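Local coordinates for protein putative glutathione S-transferase (Corynebacterium glutamicum, PDB 3M1G) that probably acts as a glutathione transferase of the Omega-like, ECM4-related group, pairing a thioredoxin-fold domain with an all-helical one, at residues Ala67-Trp72 with Lys299-Ile304; Thr251-Asp256 with Asp291-Thr296; Gly261-Gly266 with Ala307-Thr312; Arg75-Arg80 with Ile89-Thr94. All blocks are in the same frame, centred on the assembly; numbering follows the deposited sequence. Where two conformers were deposited one is given.

Contact 1: Ala67-Trp72 with Lys299-Ile304; sequences ARACPW and KQHYYI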
# COMPACT_ATOMS: atom_id res chain seq x y z
N ALA A 67 23.01 11.38 -1.37
CA ALA A 67 22.62 10.11 -0.74
C ALA A 67 21.63 9.45 -1.68
O ALA A 67 20.71 10.12 -2.19
CB ALA A 67 21.95 10.35 0.65
N ARG A 68 21.80 8.16 -1.91
CA ARG A 68 20.87 7.40 -2.77
C ARG A 68 19.42 7.49 -2.33
O ARG A 68 18.53 7.57 -3.16
CB ARG A 68 21.26 5.92 -2.81
CG ARG A 68 22.59 5.63 -3.49
CD ARG A 68 22.52 5.96 -5.02
NE ARG A 68 23.76 5.55 -5.67
CZ ARG A 68 24.23 6.05 -6.81
NH1 ARG A 68 23.59 7.02 -7.47
NH2 ARG A 68 25.39 5.59 -7.28
N ALA A 69 19.17 7.50 -1.03
CA ALA A 69 17.78 7.45 -0.52
C ALA A 69 17.03 8.77 -0.64
O ALA A 69 15.81 8.79 -0.68
CB ALA A 69 17.78 6.97 0.98
N CYS A 70 17.76 9.86 -0.69
CA CYS A 70 17.20 11.19 -0.54
C CYS A 70 16.71 11.72 -1.89
O CYS A 70 17.51 11.81 -2.83
CB CYS A 70 18.28 12.14 0.04
SG CYS A 70 17.80 13.90 0.05
N PRO A 71 15.41 12.06 -2.01
CA PRO A 71 14.90 12.57 -3.30
C PRO A 71 15.48 13.93 -3.77
O PRO A 71 15.66 14.16 -4.97
CB PRO A 71 13.39 12.68 -3.06
CG PRO A 71 13.24 12.84 -1.55
CD PRO A 71 14.36 12.03 -0.96
N TRP A 72 15.77 14.81 -2.83
CA TRP A 72 16.34 16.09 -3.17
C TRP A 72 17.73 15.88 -3.78
O TRP A 72 18.07 16.50 -4.78
CB TRP A 72 16.41 16.99 -1.93
CG TRP A 72 15.22 16.89 -1.05
CD1 TRP A 72 15.14 16.20 0.17
CD2 TRP A 72 13.91 17.42 -1.29
NE1 TRP A 72 13.85 16.30 0.67
CE2 TRP A 72 13.09 17.05 -0.19
CE3 TRP A 72 13.36 18.17 -2.32
CZ2 TRP A 72 11.75 17.43 -0.09
CZ3 TRP A 72 12.02 18.55 -2.23
CH2 TRP A 72 11.23 18.18 -1.12
N LYS A 299 14.44 1.99 0.39
CA LYS A 299 13.55 1.33 1.38
C LYS A 299 14.21 1.15 2.75
O LYS A 299 13.61 1.39 3.80
CB LYS A 299 13.07 -0.03 0.86
CG LYS A 299 12.13 0.06 -0.35
CD LYS A 299 11.88 -1.33 -0.96
CE LYS A 299 10.99 -2.22 -0.07
NZ LYS A 299 10.97 -3.61 -0.57
N GLN A 300 15.48 0.74 2.74
CA GLN A 300 16.20 0.60 4.00
C GLN A 300 16.27 1.92 4.78
O GLN A 300 16.08 1.95 6.01
CB GLN A 300 17.59 0.04 3.76
CG GLN A 300 17.52 -1.44 3.40
CD GLN A 300 18.90 -2.03 3.21
OE1 GLN A 300 19.86 -1.31 3.18
NE2 GLN A 300 18.98 -3.34 3.09
N HIS A 301 16.52 3.01 4.08
CA HIS A 301 16.68 4.28 4.78
C HIS A 301 15.39 4.66 5.50
O HIS A 301 15.37 4.95 6.69
CB HIS A 301 17.07 5.41 3.85
CG HIS A 301 16.98 6.75 4.51
ND1 HIS A 301 17.92 7.19 5.42
CD2 HIS A 301 16.02 7.71 4.46
CE1 HIS A 301 17.54 8.36 5.91
NE2 HIS A 301 16.40 8.69 5.35
N TYR A 302 14.28 4.62 4.79
CA TYR A 302 13.05 5.13 5.36
C TYR A 302 12.55 4.21 6.47
O TYR A 302 12.23 4.66 7.57
CB TYR A 302 11.99 5.28 4.26
CG TYR A 302 12.15 6.51 3.44
CD1 TYR A 302 12.98 6.52 2.32
CD2 TYR A 302 11.51 7.69 3.79
CE1 TYR A 302 13.14 7.64 1.55
CE2 TYR A 302 11.66 8.85 3.04
CZ TYR A 302 12.50 8.82 1.92
OH TYR A 302 12.65 9.95 1.12
N TYR A 303 12.49 2.92 6.16
CA TYR A 303 11.84 1.94 7.05
C TYR A 303 12.69 1.62 8.27
O TYR A 303 12.13 1.26 9.32
CB TYR A 303 11.47 0.64 6.30
CG TYR A 303 10.22 0.72 5.46
CD1 TYR A 303 8.95 0.61 6.05
CD2 TYR A 303 10.27 0.94 4.08
CE1 TYR A 303 7.77 0.68 5.27
CE2 TYR A 303 9.09 0.99 3.31
CZ TYR A 303 7.86 0.87 3.93
OH TYR A 303 6.70 0.94 3.20
N ILE A 304 14.02 1.71 8.15
CA ILE A 304 14.91 1.41 9.30
C ILE A 304 15.18 2.66 10.13
O ILE A 304 15.09 2.64 11.33
CB ILE A 304 16.24 0.79 8.85
CG1 ILE A 304 15.96 -0.59 8.23
CG2 ILE A 304 17.22 0.64 10.04
CD1 ILE A 304 17.22 -1.23 7.59
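Ala69 and His301 meet methyl to methylene, the CB of Ala69 lying only 3.3 Å from the CB of His301, and a residue with nothing beyond CB is what so close an approach to a helix admits. From CB of the neighbouring Tyr302, CG sits beside the backbone N and anti to the carbonyl carbon (chi1 -80°), a torsion that swings the ring over until its far end reaches Ala69 O and Pro71. CD1 lies in the plane of the His301 imidazole at that ring's edge. One atom further, CE1 presents the ring edge to the carbonyl of Ala69, 3.7 Å from its O, and that same O accepts a hydrogen bond from Arg254. At the tip, Tyr302 OH makes a van der Waals contact of 3.4 Å with CD of Pro71, the first residue of helix 71-83, the two side chains arriving from opposite directions. The hydrogen bonds of this hydroxyl go instead to those of Tyr201 and Tyr259, while NE2 of His301 is bonded to Asp99. Cys70, the predicted nucleophile, sits at the N-cap of helix 71-83, as in the thioredoxin fold, and its SG caps a backbone N of the first turn. The hydroxyl of Tyr302, linked to those of Tyr201 and Tyr259, lies beside this turn, which agrees with the predicted role of Tyr302 and Tyr259 in lowering the pKa of the cysteine.

Contact 2: Thr251-Asp256 with Asp291-Thr296; sequences TLVRFD and DTTDFT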
# COMPACT_ATOMS: atom_id res chain seq x y z
N THR A 251 10.07 11.81 -6.28
CA THR A 251 8.92 11.53 -5.44
C THR A 251 8.14 10.30 -5.97
O THR A 251 7.84 9.37 -5.21
CB THR A 251 8.00 12.76 -5.28
OG1 THR A 251 8.75 13.81 -4.65
CG2 THR A 251 6.83 12.41 -4.32
N LEU A 252 7.86 10.28 -7.26
CA LEU A 252 7.07 9.19 -7.85
C LEU A 252 7.76 7.83 -7.76
O LEU A 252 7.10 6.83 -7.47
CB LEU A 252 6.69 9.48 -9.30
CG LEU A 252 5.75 10.64 -9.58
CD1 LEU A 252 5.50 10.75 -11.11
CD2 LEU A 252 4.42 10.57 -8.79
N VAL A 253 9.08 7.81 -7.95
CA VAL A 253 9.83 6.57 -7.93
C VAL A 253 9.97 5.94 -6.53
O VAL A 253 10.22 4.73 -6.40
CB VAL A 253 11.19 6.74 -8.61
CG1 VAL A 253 12.23 7.38 -7.64
CG2 VAL A 253 11.66 5.41 -9.19
N ARG A 254 9.75 6.74 -5.50
CA ARG A 254 9.76 6.30 -4.13
C ARG A 254 8.34 6.07 -3.60
O ARG A 254 8.16 5.67 -2.44
CB ARG A 254 10.46 7.35 -3.24
CG ARG A 254 11.96 7.45 -3.44
CD ARG A 254 12.56 8.72 -2.83
NE ARG A 254 14.01 8.64 -2.95
CZ ARG A 254 14.68 8.84 -4.09
NH1 ARG A 254 14.04 9.17 -5.19
NH2 ARG A 254 16.01 8.70 -4.13
N PHE A 255 7.35 6.34 -4.41
CA PHE A 255 5.97 6.33 -3.91
C PHE A 255 5.42 4.96 -3.51
O PHE A 255 5.10 4.73 -2.34
CB PHE A 255 5.02 7.03 -4.87
CG PHE A 255 3.73 7.43 -4.23
CD1 PHE A 255 2.67 6.53 -4.16
CD2 PHE A 255 3.58 8.67 -3.70
CE1 PHE A 255 1.47 6.89 -3.58
CE2 PHE A 255 2.38 9.06 -3.12
CZ PHE A 255 1.30 8.14 -3.08
N ASP A 256 5.31 4.05 -4.46
CA ASP A 256 4.79 2.73 -4.12
C ASP A 256 5.71 2.01 -3.14
O ASP A 256 5.24 1.31 -2.21
CB ASP A 256 4.53 1.88 -5.37
CG ASP A 256 3.35 2.40 -6.21
OD1 ASP A 256 2.64 3.31 -5.74
OD2 ASP A 256 3.15 1.89 -7.35
N ASP A 291 19.06 4.22 -13.69
CA ASP A 291 20.42 3.77 -13.40
C ASP A 291 21.06 4.58 -12.28
O ASP A 291 22.23 4.39 -11.99
CB ASP A 291 21.29 3.70 -14.70
CG ASP A 291 21.57 5.08 -15.37
OD1 ASP A 291 21.10 6.15 -14.88
OD2 ASP A 291 22.30 5.08 -16.42
N THR A 292 20.31 5.52 -11.67
CA THR A 292 20.74 6.14 -10.43
C THR A 292 19.76 5.81 -9.25
O THR A 292 19.85 6.43 -8.16
CB THR A 292 20.89 7.64 -10.60
OG1 THR A 292 19.62 8.25 -10.90
CG2 THR A 292 21.92 7.99 -11.77
N THR A 293 18.82 4.88 -9.49
CA THR A 293 17.76 4.57 -8.53
C THR A 293 18.08 3.23 -7.86
O THR A 293 18.07 2.19 -8.53
CB THR A 293 16.39 4.50 -9.21
OG1 THR A 293 16.13 5.75 -9.86
CG2 THR A 293 15.24 4.21 -8.19
N ASP A 294 18.39 3.28 -6.56
CA ASP A 294 18.69 2.09 -5.77
C ASP A 294 17.53 1.83 -4.81
O ASP A 294 17.41 2.48 -3.75
CB ASP A 294 20.02 2.24 -5.02
CG ASP A 294 20.49 0.94 -4.33
OD1 ASP A 294 19.61 0.20 -3.85
OD2 ASP A 294 21.74 0.69 -4.26
N PHE A 295 16.67 0.90 -5.18
CA PHE A 295 15.44 0.66 -4.42
C PHE A 295 15.71 0.10 -3.03
O PHE A 295 14.99 0.42 -2.09
CB PHE A 295 14.49 -0.26 -5.19
CG PHE A 295 13.83 0.40 -6.36
CD1 PHE A 295 12.84 1.33 -6.18
CD2 PHE A 295 14.19 0.06 -7.66
CE1 PHE A 295 12.21 1.91 -7.26
CE2 PHE A 295 13.59 0.63 -8.73
CZ PHE A 295 12.57 1.56 -8.53
N THR A 296 16.78 -0.69 -2.89
CA THR A 296 17.15 -1.23 -1.58
C THR A 296 17.57 -0.15 -0.61
O THR A 296 17.12 -0.15 0.52
CB THR A 296 18.26 -2.29 -1.70
OG1 THR A 296 17.78 -3.35 -2.52
CG2 THR A 296 18.69 -2.86 -0.32
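Val253 and Thr293 reach toward each other through their methyls, CG2 to CG2 at 3.9 Å, and the same CG2 of Val253 lies 4.0 Å from CZ of Phe295. Valine suits this place because its short, rigid, apolar side chain sets CG2, anti to the backbone N, against both the Thr293 methyl and the Phe295 ring. Phe295 crosses Val253 obliquely and turns its edge to the backbone as well, with CE1 3.6 Å from the O of Val253, near the plane of the ring. Thr293, two residues earlier, covers part of one ring face, CG2 standing 3.8 Å above the plane toward the rim. The contact joins the break between helices 243-253 and 255-259 to the N-terminal end of helix 295-305, inside the all-helical C-terminal domain of the glutathione transferase fold. Asp294 is the N-cap of helix 295-305, its side chain capping a backbone N of the first turn, and Asp suits the post because its short carboxylate can bend back to that end. Its other oxygen, OD2, is bonded to Asn356. In the next shell, the hydroxyl branch of Thr293 turns to other partners: OG1, beside the backbone N (chi1 -58°), is bonded to Phe289 O and to the hydroxyl of Tyr249, which fixes the rotation of the side chain. Leu280 of helix 274-284 also packs on Val253, and Leu321 lies against Phe295.

Contact 3: Gly261-Gly266 with Ala307-Thr312; sequences GHFKCG and AEINPT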
# COMPACT_ATOMS: atom_id res chain seq x y z
N GLY A 261 2.83 3.27 1.91
CA GLY A 261 2.61 2.65 3.21
C GLY A 261 3.26 3.40 4.40
O GLY A 261 2.56 3.84 5.31
N HIS A 262 4.58 3.53 4.37
CA HIS A 262 5.36 4.16 5.44
C HIS A 262 4.83 5.55 5.81
O HIS A 262 4.67 5.84 6.99
CB HIS A 262 6.83 4.24 5.02
CG HIS A 262 7.76 4.75 6.08
ND1 HIS A 262 7.95 4.10 7.28
CD2 HIS A 262 8.59 5.82 6.08
CE1 HIS A 262 8.87 4.76 7.98
NE2 HIS A 262 9.27 5.81 7.28
N PHE A 263 4.53 6.38 4.81
CA PHE A 263 3.97 7.74 5.03
C PHE A 263 2.44 7.81 4.90
O PHE A 263 1.86 8.91 4.90
CB PHE A 263 4.61 8.74 4.05
CG PHE A 263 6.04 9.15 4.39
CD1 PHE A 263 6.65 8.74 5.56
CD2 PHE A 263 6.71 10.04 3.59
CE1 PHE A 263 7.94 9.19 5.90
CE2 PHE A 263 8.02 10.49 3.93
CZ PHE A 263 8.62 10.03 5.08
N LYS A 264 1.79 6.65 4.78
CA LYS A 264 0.32 6.55 4.76
C LYS A 264 -0.31 7.39 3.65
O LYS A 264 -1.43 7.85 3.79
CB LYS A 264 -0.25 6.94 6.12
CG LYS A 264 0.30 6.10 7.31
CD LYS A 264 -0.46 6.38 8.61
CE LYS A 264 -0.07 5.42 9.74
NZ LYS A 264 1.32 5.62 10.26
N CYS A 265 0.39 7.54 2.52
CA CYS A 265 -0.10 8.38 1.43
C CYS A 265 -1.02 7.61 0.45
O CYS A 265 -1.59 8.20 -0.46
CB CYS A 265 1.07 8.91 0.61
SG CYS A 265 2.09 10.08 1.47
N GLY A 266 -1.16 6.31 0.66
CA GLY A 266 -1.85 5.42 -0.29
C GLY A 266 -3.35 5.49 -0.51
O GLY A 266 -4.05 4.52 -0.20
N ALA A 307 12.39 5.36 13.07
CA ALA A 307 11.96 4.52 14.17
C ALA A 307 10.77 5.11 14.94
O ALA A 307 10.00 4.37 15.55
CB ALA A 307 13.15 4.24 15.12
N GLU A 308 10.59 6.43 14.89
CA GLU A 308 9.40 7.05 15.48
C GLU A 308 8.09 6.71 14.72
O GLU A 308 7.03 6.77 15.32
CB GLU A 308 9.56 8.58 15.61
CG GLU A 308 8.31 9.32 16.22
CD GLU A 308 7.87 8.80 17.62
OE1 GLU A 308 8.62 9.15 18.57
OE2 GLU A 308 6.79 8.08 17.76
N ILE A 309 8.18 6.36 13.44
CA ILE A 309 7.04 5.91 12.63
C ILE A 309 6.92 4.37 12.55
O ILE A 309 5.81 3.82 12.60
CB ILE A 309 7.18 6.43 11.19
CG1 ILE A 309 7.18 7.95 11.16
CG2 ILE A 309 6.04 5.90 10.30
CD1 ILE A 309 7.33 8.45 9.69
N ASN A 310 8.08 3.70 12.43
CA ASN A 310 8.21 2.25 12.25
C ASN A 310 9.17 1.63 13.27
O ASN A 310 10.28 1.24 12.92
CB ASN A 310 8.73 1.98 10.82
CG ASN A 310 8.71 0.48 10.44
OD1 ASN A 310 7.76 -0.25 10.77
ND2 ASN A 310 9.76 0.03 9.72
N PRO A 311 8.74 1.49 14.54
CA PRO A 311 9.66 1.05 15.58
C PRO A 311 10.23 -0.34 15.39
O PRO A 311 11.29 -0.63 15.93
CB PRO A 311 8.81 1.09 16.86
CG PRO A 311 7.40 1.18 16.41
CD PRO A 311 7.47 1.95 15.12
N THR A 312 9.54 -1.23 14.66
CA THR A 312 10.08 -2.58 14.47
C THR A 312 11.30 -2.51 13.56
O THR A 312 12.11 -3.40 13.54
CB THR A 312 9.07 -3.54 13.83
OG1 THR A 312 8.70 -3.04 12.54
CG2 THR A 312 7.82 -3.74 14.77
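A type I beta turn, Gly261 to Lys264, follows helix 255-259, and its two middle residues, His262 and Phe263, receive Ile309 from the loop beyond helix 295-305. The turn is closed by the bond from Lys264 N to Gly261 O, 3.0 Å long. Ile309 carries most of the contact with its two branches. Its CG2 lies 3.6 Å from the backbone O of His262 and 3.8 Å from CE1 of the same residue's imidazole. The longer branch, with CG1 beside the backbone N (chi1 -61°) and the chain extended beyond it, carries CD1 onward to CE1 of Phe263 at 3.9 Å. Isoleucine suits the spot because its two arms of different length reach one ring each, CG2 to His262 and CD1 to Phe263, both of which its side chain crosses at about a right angle. Asn310 adds its CB, in the plane of the imidazole at its edge and 4.0 Å from CE1 of His262, while its amide stands nearly perpendicular to that ring (83°). The polar ends look elsewhere. His262 NE2 is hydrogen-bonded to ND1 of His306, whose ring lies at a small angle to that of His262, and Asn310 ND2 serves the carbonyls of Tyr303 and Ile314. Asn310 OD1 accepts from Lys264 NZ of the second subunit, and Lys264 returns the same bond to that subunit's Asn310. Two loops thus meet through an isoleucine and two rings at the dimer interface of this C-terminal helical domain, where Phe263 lies next to Tyr201, a predicted active-site residue met edge-to-face, and Tyr259, predicted to lower the pKa of the active-site cysteine.

Contact 4: Arg75-Arg80 with Ile89-Thr94; sequences RTVITR and ISLGLT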
# COMPACT_ATOMS: atom_id res chain seq x y z
N ARG A 75 17.72 14.43 -7.49
CA ARG A 75 17.68 15.43 -8.59
C ARG A 75 19.08 15.81 -9.11
O ARG A 75 19.30 15.89 -10.33
CB ARG A 75 17.10 16.73 -8.09
CG ARG A 75 15.70 16.69 -7.47
CD ARG A 75 15.37 18.10 -7.03
NE ARG A 75 14.03 18.26 -6.53
CZ ARG A 75 13.51 19.44 -6.20
NH1 ARG A 75 12.28 19.51 -5.72
NH2 ARG A 75 14.21 20.57 -6.35
N THR A 76 20.00 16.07 -8.19
CA THR A 76 21.34 16.50 -8.52
C THR A 76 22.14 15.42 -9.20
O THR A 76 22.94 15.71 -10.14
CB THR A 76 22.13 17.10 -7.28
OG1 THR A 76 22.54 16.08 -6.37
CG2 THR A 76 21.31 18.09 -6.53
N VAL A 77 21.92 14.18 -8.77
CA VAL A 77 22.62 13.03 -9.37
C VAL A 77 22.13 12.76 -10.79
O VAL A 77 22.94 12.52 -11.72
CB VAL A 77 22.51 11.76 -8.48
CG1 VAL A 77 23.20 10.52 -9.14
CG2 VAL A 77 23.15 12.04 -7.13
N ILE A 78 20.82 12.84 -10.98
CA ILE A 78 20.23 12.61 -12.30
C ILE A 78 20.77 13.69 -13.28
O ILE A 78 21.14 13.39 -14.40
CB ILE A 78 18.68 12.72 -12.25
CG1 ILE A 78 18.04 11.54 -11.47
CG2 ILE A 78 18.11 12.78 -13.62
CD1 ILE A 78 16.54 11.81 -10.98
N THR A 79 20.77 14.95 -12.83
CA THR A 79 21.15 16.06 -13.69
C THR A 79 22.64 15.94 -14.05
O THR A 79 23.02 16.11 -15.21
CB THR A 79 20.82 17.39 -13.02
OG1 THR A 79 19.41 17.43 -12.74
CG2 THR A 79 21.21 18.58 -13.91
N ARG A 80 23.47 15.62 -13.06
CA ARG A 80 24.91 15.41 -13.28
C ARG A 80 25.16 14.34 -14.34
O ARG A 80 26.02 14.52 -15.24
CB ARG A 80 25.63 15.08 -11.98
CG ARG A 80 27.13 14.76 -12.07
CD ARG A 80 27.73 14.61 -10.71
NE ARG A 80 29.06 13.99 -10.69
CZ ARG A 80 29.30 12.68 -10.61
NH1 ARG A 80 28.32 11.78 -10.59
NH2 ARG A 80 30.55 12.26 -10.56
N ILE A 89 32.93 17.04 -11.87
CA ILE A 89 32.52 17.17 -10.48
C ILE A 89 32.46 15.75 -9.93
O ILE A 89 31.79 14.86 -10.50
CB ILE A 89 31.12 17.80 -10.35
CG1 ILE A 89 31.10 19.20 -10.96
CG2 ILE A 89 30.59 17.79 -8.90
CD1 ILE A 89 29.63 19.77 -11.18
N SER A 90 33.19 15.51 -8.84
CA SER A 90 33.26 14.17 -8.25
C SER A 90 32.00 13.90 -7.42
O SER A 90 31.19 14.80 -7.19
CB SER A 90 34.53 14.02 -7.39
OG SER A 90 34.52 14.92 -6.30
N LEU A 91 31.86 12.66 -6.96
CA LEU A 91 30.62 12.21 -6.27
C LEU A 91 30.99 11.51 -4.97
O LEU A 91 31.81 10.59 -4.98
CB LEU A 91 29.81 11.23 -7.12
CG LEU A 91 28.47 10.77 -6.52
CD1 LEU A 91 27.47 11.95 -6.43
CD2 LEU A 91 27.86 9.61 -7.31
N GLY A 92 30.43 12.00 -3.87
CA GLY A 92 30.50 11.32 -2.59
C GLY A 92 29.08 10.88 -2.17
O GLY A 92 28.15 11.65 -2.25
N LEU A 93 28.94 9.63 -1.76
CA LEU A 93 27.66 9.09 -1.27
C LEU A 93 27.68 8.94 0.26
O LEU A 93 28.63 8.39 0.81
CB LEU A 93 27.38 7.76 -1.95
CG LEU A 93 27.20 7.91 -3.46
CD1 LEU A 93 27.24 6.55 -4.12
CD2 LEU A 93 25.92 8.66 -3.83
N THR A 94 26.63 9.45 0.92
CA THR A 94 26.50 9.47 2.39
C THR A 94 25.05 9.18 2.77
O THR A 94 24.30 8.67 1.93
CB THR A 94 26.88 10.85 2.99
OG1 THR A 94 26.95 10.77 4.42
CG2 THR A 94 25.84 11.91 2.60
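Arg80 meets Ile89 and Leu91, and Val77 meets Leu91, where helix 71-83 packs on strand 90-93 in the beta-alpha-beta unit of the thioredoxin-like domain. The axes of the helix 75-80 and strand 90-93 segments run nearly antiparallel, at 151° and 11.2 Å apart, as expected where a crossover helix leads back to a strand parallel to the first, 62-66. Arg75 gives its O to both the N and the OG1 of Thr79, which reach it from opposite faces of the carbonyl plane. Thr76 turns to strand 62-66. Val77 touches Leu91 through CG2 and CD1, 4.4 Å apart, and Ile78 faces helix 243-253. The hydroxyl of Thr79 is satisfied by its own helix, through that bond to Arg75. Arg80 then carries the main link. Its side chain leaves with CG anti to the backbone N (chi1 177°) and stays extended to NE, long enough to span the gap to the strand. NH1 forms a salt bridge with Glu352. CB of Leu91 lies over one face of the guanidinium, toward its rim and 3.7 Å from NH2 of Arg80. Side-on, NE and NH2 of Arg80 both donate hydrogen bonds to the O of Ile89, each at 2.9 Å; the oxygen lies in the guanidinium plane, with NE above the carbonyl plane and NH2 within it.

How the contacts relate
After strand 62-66, the turn 67-70 leads into helix 71-83, and contact 4 closes a short crossover when strand 90-93 returns beside that helix. Contact 1 spans far more, bringing helix 295-305 back to the start of helix 71-83 and so tying the thioredoxin-like domain to the helical one; both contact 4 and contact 2 fall within this long loop. Contact 2 closes a loop of 34 intervening residues within the C-terminal domain and adjoins contact 1 through Arg254. Contact 3 alternates along the chain with contacts 1 and 2, reaching past helix 295-305. It lies about 28 Å from contact 4, centre to centre.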